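Local coordinates for acetyltransferase of GNAT family (Staphylococcus aureus subsp. aureus Mu50, PDB 3D8P), which is assigned to the GNAT acetyltransferase family and so probably transfers an acetyl group from acetyl-CoA to a substrate not yet identified, at residues N5-N10 with L57-H62; E15-F20 with Q63-T68; G67-I72 with K82-D87. All blocks are in the same frame, centred on the assembly; numbering follows the deposited sequence.

Interaction 1 (N5-N10 with L57-H62); sequences NIIEYN and LAINNH. With ACT (acetate ion), chain D.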
loop_
_atom_site.group_PDB
_atom_site.type_symbol
_atom_site.label_atom_id
_atom_site.label_comp_id
_atom_site.label_asym_id
_atom_site.label_seq_id
_atom_site.Cartn_x
_atom_site.Cartn_y
_atom_site.Cartn_z
ATOM N N ASN A 5 3.924 -10.602 12.414
ATOM C CA ASN A 5 2.679 -10.037 12.971
ATOM C C ASN A 5 2.311 -8.767 12.221
ATOM O O ASN A 5 3.198 -8.055 11.769
ATOM C CB ASN A 5 2.886 -9.645 14.427
ATOM C CG ASN A 5 3.697 -10.653 15.172
ATOM O OD1 ASN A 5 3.353 -11.840 15.189
ATOM N ND2 ASN A 5 4.801 -10.200 15.782
ATOM N N ILE A 6 1.015 -8.479 12.124
ATOM C CA ILE A 6 0.531 -7.266 11.461
ATOM C C ILE A 6 0.013 -6.334 12.554
ATOM O O ILE A 6 -0.823 -6.725 13.344
ATOM C CB ILE A 6 -0.605 -7.526 10.403
ATOM C CG1 ILE A 6 -0.224 -8.599 9.385
ATOM C CG2 ILE A 6 -0.977 -6.253 9.652
ATOM C CD1 ILE A 6 0.953 -8.287 8.562
ATOM N N ILE A 7 0.523 -5.106 12.580
ATOM C CA ILE A 7 0.089 -4.092 13.523
ATOM C C ILE A 7 -0.268 -2.809 12.779
ATOM O O ILE A 7 0.107 -2.610 11.621
ATOM C CB ILE A 7 1.182 -3.764 14.566
ATOM C CG1 ILE A 7 2.472 -3.272 13.868
ATOM C CG2 ILE A 7 1.403 -4.989 15.485
ATOM C CD1 ILE A 7 3.483 -2.622 14.780
ATOM N N GLU A 8 -1.015 -1.942 13.440
ATOM C CA GLU A 8 -1.282 -0.646 12.893
ATOM C C GLU A 8 -0.013 0.175 13.069
ATOM O O GLU A 8 0.741 0.003 14.044
ATOM C CB GLU A 8 -2.446 0.027 13.611
ATOM C CG GLU A 8 -2.903 1.315 12.911
ATOM C CD GLU A 8 -4.233 1.844 13.434
ATOM O OE1 GLU A 8 -4.253 2.440 14.537
ATOM O OE2 GLU A 8 -5.250 1.705 12.713
ATOM N N TYR A 9 0.241 1.050 12.106
ATOM C CA TYR A 9 1.336 1.997 12.213
ATOM C C TYR A 9 1.153 2.817 13.498
ATOM O O TYR A 9 0.032 3.176 13.846
ATOM C CB TYR A 9 1.324 2.930 11.003
ATOM C CG TYR A 9 2.213 4.157 11.144
ATOM C CD1 TYR A 9 3.543 4.119 10.738
ATOM C CD2 TYR A 9 1.723 5.348 11.674
ATOM C CE1 TYR A 9 4.363 5.208 10.870
ATOM C CE2 TYR A 9 2.542 6.449 11.818
ATOM C CZ TYR A 9 3.859 6.371 11.393
ATOM O OH TYR A 9 4.692 7.446 11.514
ATOM N N ASN A 10 2.254 3.076 14.203
ATOM C CA ASN A 10 2.266 4.091 15.251
ATOM C C ASN A 10 3.473 5.010 14.969
ATOM O O ASN A 10 4.356 4.621 14.175
ATOM C CB ASN A 10 2.188 3.502 16.671
ATOM C CG ASN A 10 3.472 2.848 17.115
ATOM O OD1 ASN A 10 4.485 3.511 17.255
ATOM N ND2 ASN A 10 3.416 1.548 17.411
ATOM N N LEU A 57 1.588 -2.406 9.336
ATOM C CA LEU A 57 2.972 -2.841 9.232
ATOM C C LEU A 57 3.053 -4.321 9.514
ATOM O O LEU A 57 2.459 -4.808 10.471
ATOM C CB LEU A 57 3.850 -2.125 10.264
ATOM C CG LEU A 57 3.788 -0.604 10.265
ATOM C CD1 LEU A 57 4.653 -0.054 11.369
ATOM C CD2 LEU A 57 4.199 -0.044 8.893
ATOM N N ALA A 58 3.802 -5.032 8.681
ATOM C CA ALA A 58 4.176 -6.407 8.963
ATOM C C ALA A 58 5.513 -6.270 9.675
ATOM O O ALA A 58 6.430 -5.589 9.171
ATOM C CB ALA A 58 4.311 -7.207 7.698
ATOM N N ILE A 59 5.612 -6.884 10.859
ATOM C CA ILE A 59 6.793 -6.776 11.671
ATOM C C ILE A 59 7.309 -8.161 12.081
ATOM O O ILE A 59 6.549 -9.114 12.233
ATOM C CB ILE A 59 6.536 -5.867 12.922
ATOM C CG1 ILE A 59 5.480 -6.482 13.853
ATOM C CG2 ILE A 59 6.116 -4.446 12.491
ATOM C CD1 ILE A 59 5.364 -5.792 15.233
ATOM N N ASN A 60 8.614 -8.258 12.270
ATOM C CA ASN A 60 9.223 -9.516 12.661
ATOM C C ASN A 60 9.294 -9.638 14.194
ATOM O O ASN A 60 8.683 -8.840 14.922
ATOM C CB ASN A 60 10.591 -9.656 11.973
ATOM C CG ASN A 60 11.611 -8.633 12.442
ATOM O OD1 ASN A 60 11.383 -7.880 13.388
ATOM N ND2 ASN A 60 12.770 -8.629 11.787
ATOM N N ASN A 61 10.017 -10.646 14.674
ATOM C CA ASN A 61 10.160 -10.917 16.107
ATOM C C ASN A 61 10.848 -9.789 16.878
ATOM O O ASN A 61 10.631 -9.623 18.077
ATOM C CB ASN A 61 10.911 -12.254 16.318
ATOM C CG ASN A 61 12.379 -12.204 15.845
ATOM O OD1 ASN A 61 12.681 -11.771 14.724
ATOM N ND2 ASN A 61 13.296 -12.652 16.710
ATOM N N HIS A 62 11.682 -9.022 16.182
ATOM C CA HIS A 62 12.363 -7.865 16.757
ATOM C C HIS A 62 11.531 -6.579 16.631
ATOM O O HIS A 62 11.967 -5.494 17.035
ATOM C CB HIS A 62 13.730 -7.727 16.101
ATOM C CG HIS A 62 14.655 -8.854 16.447
ATOM N ND1 HIS A 62 15.260 -8.962 17.684
ATOM C CD2 HIS A 62 15.056 -9.935 15.736
ATOM C CE1 HIS A 62 16.003 -10.053 17.716
ATOM N NE2 HIS A 62 15.896 -10.663 16.548
HETATM C C ACT D . 3.415 10.759 12.138
HETATM O O ACT D . 2.174 10.581 12.001
HETATM O OXT ACT D . 4.091 9.703 12.173
HETATM C CH3 ACT D . 4.070 12.121 12.256
#

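Interaction 2 (E15-F20 with Q63-T68); sequences EELIEF and QNIVGT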
loop_
_atom_site.group_PDB
_atom_site.type_symbol
_atom_site.label_atom_id
_atom_site.label_comp_id
_atom_site.label_asym_id
_atom_site.label_seq_id
_atom_site.Cartn_x
_atom_site.Cartn_y
_atom_site.Cartn_z
ATOM N N GLU A 15 10.501 7.146 11.176
ATOM C CA GLU A 15 11.785 7.187 10.479
ATOM C C GLU A 15 12.175 5.824 9.865
ATOM O O GLU A 15 12.717 5.766 8.752
ATOM C CB GLU A 15 12.885 7.748 11.403
ATOM C CG GLU A 15 12.681 9.240 11.769
ATOM C CD GLU A 15 12.661 10.159 10.541
ATOM O OE1 GLU A 15 13.255 9.779 9.519
ATOM O OE2 GLU A 15 12.032 11.235 10.576
ATOM N N GLU A 16 11.885 4.746 10.588
ATOM C CA GLU A 16 12.110 3.403 10.078
ATOM C C GLU A 16 11.298 3.138 8.810
ATOM O O GLU A 16 11.829 2.590 7.841
ATOM C CB GLU A 16 11.789 2.332 11.135
ATOM C CG GLU A 16 12.283 0.937 10.706
ATOM C CD GLU A 16 11.884 -0.186 11.642
ATOM O OE1 GLU A 16 11.492 0.078 12.788
ATOM O OE2 GLU A 16 11.983 -1.355 11.229
ATOM N N LEU A 17 10.024 3.543 8.827
ATOM C CA LEU A 17 9.121 3.359 7.697
ATOM C C LEU A 17 9.631 4.062 6.463
ATOM O O LEU A 17 9.718 3.481 5.399
ATOM C CB LEU A 17 7.731 3.893 8.027
ATOM C CG LEU A 17 6.691 3.791 6.896
ATOM C CD1 LEU A 17 6.543 2.359 6.511
ATOM C CD2 LEU A 17 5.330 4.353 7.277
ATOM N N ILE A 18 9.970 5.336 6.617
ATOM C CA ILE A 18 10.534 6.121 5.524
ATOM C C ILE A 18 11.837 5.517 4.953
ATOM O O ILE A 18 11.959 5.386 3.727
ATOM C CB ILE A 18 10.729 7.579 5.932
ATOM C CG1 ILE A 18 9.354 8.217 6.201
ATOM C CG2 ILE A 18 11.451 8.345 4.823
ATOM C CD1 ILE A 18 9.422 9.526 6.962
ATOM N N GLU A 19 12.789 5.131 5.800
ATOM C CA GLU A 19 14.015 4.479 5.310
ATOM C C GLU A 19 13.775 3.140 4.609
ATOM O O GLU A 19 14.481 2.803 3.653
ATOM C CB GLU A 19 15.013 4.251 6.425
ATOM C CG GLU A 19 16.347 3.700 5.916
ATOM N N PHE A 20 12.793 2.383 5.097
ATOM C CA PHE A 20 12.384 1.103 4.501
ATOM C C PHE A 20 11.845 1.294 3.093
ATOM O O PHE A 20 12.303 0.674 2.153
ATOM C CB PHE A 20 11.319 0.434 5.395
ATOM C CG PHE A 20 10.746 -0.844 4.844
ATOM C CD1 PHE A 20 11.416 -2.044 5.000
ATOM C CD2 PHE A 20 9.527 -0.852 4.195
ATOM C CE1 PHE A 20 10.880 -3.211 4.508
ATOM C CE2 PHE A 20 8.991 -2.024 3.702
ATOM C CZ PHE A 20 9.664 -3.200 3.866
ATOM N N GLN A 63 10.326 -6.750 16.098
ATOM C CA GLN A 63 9.339 -5.692 15.869
ATOM C C GLN A 63 9.774 -4.655 14.801
ATOM O O GLN A 63 9.325 -3.499 14.791
ATOM C CB GLN A 63 8.922 -5.079 17.217
ATOM C CG GLN A 63 8.406 -6.166 18.168
ATOM C CD GLN A 63 7.796 -5.629 19.445
ATOM O OE1 GLN A 63 6.939 -4.746 19.409
ATOM N NE2 GLN A 63 8.227 -6.181 20.599
ATOM N N ASN A 64 10.657 -5.079 13.908
ATOM C CA ASN A 64 11.054 -4.233 12.803
ATOM C C ASN A 64 10.156 -4.462 11.615
ATOM O O ASN A 64 9.640 -5.555 11.421
ATOM C CB ASN A 64 12.484 -4.510 12.407
ATOM C CG ASN A 64 13.452 -4.085 13.475
ATOM O OD1 ASN A 64 14.253 -4.885 13.912
ATOM N ND2 ASN A 64 13.353 -2.825 13.927
ATOM N N ILE A 65 10.022 -3.424 10.806
ATOM C CA ILE A 65 9.185 -3.441 9.623
ATOM C C ILE A 65 9.774 -4.352 8.571
ATOM O O ILE A 65 10.940 -4.202 8.202
ATOM C CB ILE A 65 9.028 -1.988 9.004
ATOM C CG1 ILE A 65 8.310 -1.062 9.995
ATOM C CG2 ILE A 65 8.262 -2.062 7.651
ATOM C CD1 ILE A 65 8.258 0.409 9.622
ATOM N N VAL A 66 8.972 -5.321 8.120
ATOM C CA VAL A 66 9.337 -6.173 6.992
ATOM C C VAL A 66 8.304 -6.020 5.845
ATOM O O VAL A 66 8.503 -6.542 4.760
ATOM C CB VAL A 66 9.589 -7.680 7.400
ATOM C CG1 VAL A 66 10.741 -7.798 8.404
ATOM C CG2 VAL A 66 8.329 -8.364 7.916
ATOM N N GLY A 67 7.226 -5.266 6.087
ATOM C CA GLY A 67 6.248 -4.976 5.094
ATOM C C GLY A 67 5.332 -3.817 5.475
ATOM O O GLY A 67 5.152 -3.487 6.669
ATOM N N THR A 68 4.739 -3.200 4.455
ATOM C CA THR A 68 3.862 -2.059 4.659
ATOM C C THR A 68 2.681 -2.100 3.706
ATOM O O THR A 68 2.757 -2.698 2.618
ATOM C CB THR A 68 4.615 -0.684 4.442
ATOM O OG1 THR A 68 5.060 -0.586 3.092
ATOM C CG2 THR A 68 5.825 -0.532 5.400
HETATM O O HOH W 1 12.817 -2.074 8.859
#

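Interaction 3 (G67-I72 with K82-D87); sequences GTIGLI and KKMFVD. With EDO (1,2-ethanediol), chain G; EDO (1,2-ethanediol), chain F; ACT (acetate ion), chain E.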
loop_
_atom_site.group_PDB
_atom_site.type_symbol
_atom_site.label_atom_id
_atom_site.label_comp_id
_atom_site.label_asym_id
_atom_site.label_seq_id
_atom_site.Cartn_x
_atom_site.Cartn_y
_atom_site.Cartn_z
ATOM N N GLY A 67 7.226 -5.266 6.087
ATOM C CA GLY A 67 6.248 -4.976 5.094
ATOM C C GLY A 67 5.332 -3.817 5.475
ATOM O O GLY A 67 5.152 -3.487 6.669
ATOM N N THR A 68 4.739 -3.200 4.455
ATOM C CA THR A 68 3.862 -2.059 4.659
ATOM C C THR A 68 2.681 -2.100 3.706
ATOM O O THR A 68 2.757 -2.698 2.618
ATOM C CB THR A 68 4.615 -0.684 4.442
ATOM O OG1 THR A 68 5.060 -0.586 3.092
ATOM C CG2 THR A 68 5.825 -0.532 5.400
ATOM N N ILE A 69 1.597 -1.444 4.105
ATOM C CA ILE A 69 0.439 -1.291 3.208
ATOM C C ILE A 69 -0.425 -0.160 3.733
ATOM O O ILE A 69 -0.731 -0.110 4.905
ATOM C CB ILE A 69 -0.390 -2.617 3.062
ATOM C CG1 ILE A 69 -1.203 -2.634 1.768
ATOM C CG2 ILE A 69 -1.309 -2.840 4.275
ATOM C CD1 ILE A 69 -1.939 -3.956 1.545
ATOM N N GLY A 70 -0.796 0.746 2.846
ATOM C CA GLY A 70 -1.670 1.861 3.165
ATOM C C GLY A 70 -2.949 1.847 2.338
ATOM O O GLY A 70 -3.011 1.244 1.267
ATOM N N LEU A 71 -3.972 2.515 2.853
ATOM C CA LEU A 71 -5.221 2.684 2.143
ATOM C C LEU A 71 -5.753 4.067 2.408
ATOM O O LEU A 71 -5.826 4.511 3.585
ATOM C CB LEU A 71 -6.281 1.664 2.597
ATOM C CG LEU A 71 -7.571 1.629 1.758
ATOM C CD1 LEU A 71 -7.488 0.629 0.607
ATOM C CD2 LEU A 71 -8.790 1.342 2.574
ATOM N N ILE A 72 -6.127 4.765 1.334
ATOM C CA ILE A 72 -6.897 6.002 1.494
ATOM C C ILE A 72 -8.342 5.786 1.061
ATOM O O ILE A 72 -8.648 5.043 0.141
ATOM C CB ILE A 72 -6.277 7.267 0.805
ATOM C CG1 ILE A 72 -6.133 7.076 -0.692
ATOM C CG2 ILE A 72 -4.921 7.625 1.454
ATOM C CD1 ILE A 72 -5.921 8.385 -1.482
ATOM N N LYS A 82 -2.051 2.204 -1.197
ATOM C CA LYS A 82 -0.824 2.965 -1.236
ATOM C C LYS A 82 0.312 2.278 -0.498
ATOM O O LYS A 82 0.092 1.491 0.423
ATOM C CB LYS A 82 -1.035 4.343 -0.629
ATOM C CG LYS A 82 -2.211 5.110 -1.238
ATOM C CD LYS A 82 -1.888 6.550 -1.486
ATOM C CE LYS A 82 -1.228 6.731 -2.825
ATOM N NZ LYS A 82 -2.212 6.581 -3.942
ATOM N N LYS A 83 1.530 2.544 -0.971
ATOM C CA LYS A 83 2.776 2.166 -0.287
ATOM C C LYS A 83 2.820 0.722 0.172
ATOM O O LYS A 83 3.105 0.457 1.343
ATOM C CB LYS A 83 3.007 3.100 0.922
ATOM C CG LYS A 83 2.902 4.589 0.640
ATOM C CD LYS A 83 3.947 5.136 -0.337
ATOM C CE LYS A 83 3.698 6.631 -0.590
ATOM N NZ LYS A 83 4.436 7.188 -1.740
HETATM N N MSE A 84 2.518 -0.204 -0.733
HETATM C CA MSE A 84 2.670 -1.618 -0.438
HETATM C C MSE A 84 4.086 -2.082 -0.793
HETATM O O MSE A 84 4.519 -1.975 -1.932
HETATM C CB MSE A 84 1.638 -2.487 -1.133
HETATM C CG MSE A 84 1.726 -3.915 -0.593
HETATM SE SE MSE A 84 0.461 -5.084 -1.398
HETATM C CE MSE A 84 0.787 -6.541 -0.205
ATOM N N PHE A 85 4.800 -2.555 0.214
ATOM C CA PHE A 85 6.198 -2.957 0.093
ATOM C C PHE A 85 6.463 -4.138 1.012
ATOM O O PHE A 85 5.867 -4.227 2.076
ATOM C CB PHE A 85 7.133 -1.815 0.470
ATOM C CG PHE A 85 7.151 -0.708 -0.509
ATOM C CD1 PHE A 85 7.954 -0.778 -1.645
ATOM C CD2 PHE A 85 6.383 0.418 -0.308
ATOM C CE1 PHE A 85 7.975 0.251 -2.580
ATOM C CE2 PHE A 85 6.384 1.446 -1.261
ATOM C CZ PHE A 85 7.182 1.353 -2.387
ATOM N N VAL A 86 7.358 -5.033 0.591
ATOM C CA VAL A 86 7.734 -6.209 1.361
ATOM C C VAL A 86 9.224 -6.367 1.228
ATOM O O VAL A 86 9.768 -6.269 0.147
ATOM C CB VAL A 86 7.009 -7.493 0.876
ATOM C CG1 VAL A 86 7.549 -8.759 1.607
ATOM C CG2 VAL A 86 5.502 -7.350 1.067
ATOM N N ASP A 87 9.890 -6.579 2.348
ATOM C CA ASP A 87 11.323 -6.798 2.359
ATOM C C ASP A 87 11.672 -7.939 1.374
ATOM O O ASP A 87 10.976 -8.957 1.329
ATOM C CB ASP A 87 11.753 -7.124 3.788
ATOM C CG ASP A 87 13.245 -7.106 3.964
ATOM O OD1 ASP A 87 13.925 -7.937 3.335
ATOM O OD2 ASP A 87 13.734 -6.266 4.752
HETATM C C1 EDO G . -0.230 0.759 -4.875
HETATM O O1 EDO G . 0.704 1.760 -5.254
HETATM C C2 EDO G . 0.170 0.109 -3.566
HETATM O O2 EDO G . 1.575 0.258 -3.447
HETATM C C1 EDO F . 4.861 -0.847 -4.898
HETATM O O1 EDO F . 4.067 -0.124 -3.941
HETATM C C2 EDO F . 4.022 -1.880 -5.628
HETATM O O2 EDO F . 3.056 -1.237 -6.481
HETATM C C ACT E . 7.663 -4.349 -3.728
HETATM O O ACT E . 7.054 -4.587 -4.812
HETATM O OXT ACT E . 7.269 -4.895 -2.664
HETATM C CH3 ACT E . 8.842 -3.441 -3.698
#

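Interaction 1 (N5-N10 with L57-H62)
I7 meets both L57 and I59 across an antiparallel strand pair. From CB, the first torsion (chi1 59°) puts CG1 between the backbone N and the carbonyl carbon, which sets it alongside L57, 4.0 Å from its CB. The other branch, CG2, reaches the end of I59, with CD1 of that residue 4.0 Å away. Beyond CG1 the chain runs on to CD1, which ends 3.7 Å from I59 CD1, the two isoleucines crossing at about a right angle. Beneath this packing lies a regular backbone ladder. N5 and I59 exchange two hydrogen bonds, as do I7 and L57; L57 N to I7 O is 2.7 Å long, with 172° at the hydrogen. The pairing joins edge strand 5-8 to strand 54-59 in the N-terminal half of the GNAT sheet. Between these ladder rungs I6 and A58 form a non-hydrogen-bonded pair whose side chains occupy the reverse face, where I6 CD1 lies 3.6 Å from A58 CB and helix 95-109 covers both through L99. Past the strand end, L57 CD1 touches Y9 CA at 4.0 Å, while the Y9 ring leads away toward L17 of helix 14-28.

Interaction 2 (E15-F20 with Q63-T68)
E16 reaches from its helix to the main chain of I65, and OE2 does the gripping. I65 N donates to E16 OE2 at 2.9 Å, approaching from above the carboxylate plane, 42° out of it. A water gives one hydrogen to the same oxygen and the other to I65 O, 2.9 Å from the water, so that one carboxylate oxygen serves both polar ends of the residue. N64 ND2 adds a weak bond to OE2 at 3.4 Å. The E16 chain is extended throughout, which carries the charge the full distance from helix to loop. Two branches of I65 meet the helix. Its CG2 sits over one face of the F20 ring, 3.8 Å from the centroid and only 8° off the normal, a CH-pi contact, while its CD1 presses on the helix backbone 3.6 Å from L17 CA. With CG anti to the backbone N (chi1 176°), F20 is swung toward the strand, and its CZ comes within 3.6 Å of V66 O, obliquely to the ring. T68 CG2 lies obliquely beside the CD2-CE2 side of the ring, 3.9 Å from CE2. Farther out, in the loop leading to I65, the N60 side chain accepts a bond from N64 N and Y13 OH bonds to Q63 O; Y13 and L57 pack on I65, and F20 also packs on F85. V66 and G67 both pair with A58, and the chain turns a corner at V66. This is a classic beta bulge at the start of strand 65-73, and helix 14-28 lies against it, in keeping with the GNAT fold, where the first helix covers one face of the central sheet.

Interaction 3 (G67-I72 with K82-D87)
Strands 67-72 and 82-86 run antiparallel, at 163° between their directions, with T68-F85 and G70-K82 as hydrogen-bonded pairs and a beta bulge between them. A bulge in the fourth strand, here 78-86, is a hallmark of the GNAT fold. Two residues, K83 and M84, stand opposite I69 here, and the positive phi of K83 (49°) marks where the chain makes room for the extra residue. The bulge turns K83 O toward the T68 side chain, and T68 OG1 donates to it at 2.8 Å, tying the bulge carbonyl to the neighbouring strand. That same OG1 lies in the plane of the F85 ring at its edge, 3.8 Å from CD2. The F85 side chain packs on F20, I21 and I24 of helix 14-28. K83 turns its ammonium end away to Q38, which accepts a bond from NZ. On the reverse face I69 and M84, a selenomethionine, lie side by side pointing the same way. The M84 chain is extended and leaves CA away from its own amide nitrogen (chi1 -171°), and its SE rests 4.0 Å from I69 CD1. Along the edge of strand 78-86 that faces strand 114-119, polar groups of the main chain meet small molecules probably taken from the crystallisation liquor. In GNAT relatives this edge pairs with the pantetheine arm of acetyl-CoA, so these molecules may mark the cofactor groove. M84 O accepts a bond from one ethanediol, and M84 N donates to O2 of another at 2.9 Å, nearly straight.

In the fold
Interactions 1 and 3 pair four successive strands of one mixed sheet, and interaction 2 lays helix 14-28 on it. Interaction 1 pairs strand 5-8 with strand 54-59, and interaction 3 pairs strand 65-73 with strand 78-86; their centres are about 12 Å apart. Interaction 2 lies about 9 Å from the first and 10 Å from the third, centre to centre, and shares G67 and T68 with interaction 3. Along the chain interactions 1 and 2 alternate, and interaction 1 closes before interaction 3 opens. A58 pairs with V66 and G67, joining the strand pair of interaction 1 to the hairpin of interaction 3, so the helix-covered N-terminal sheet is continuous with the bulged strand that probably faces acetyl-CoA.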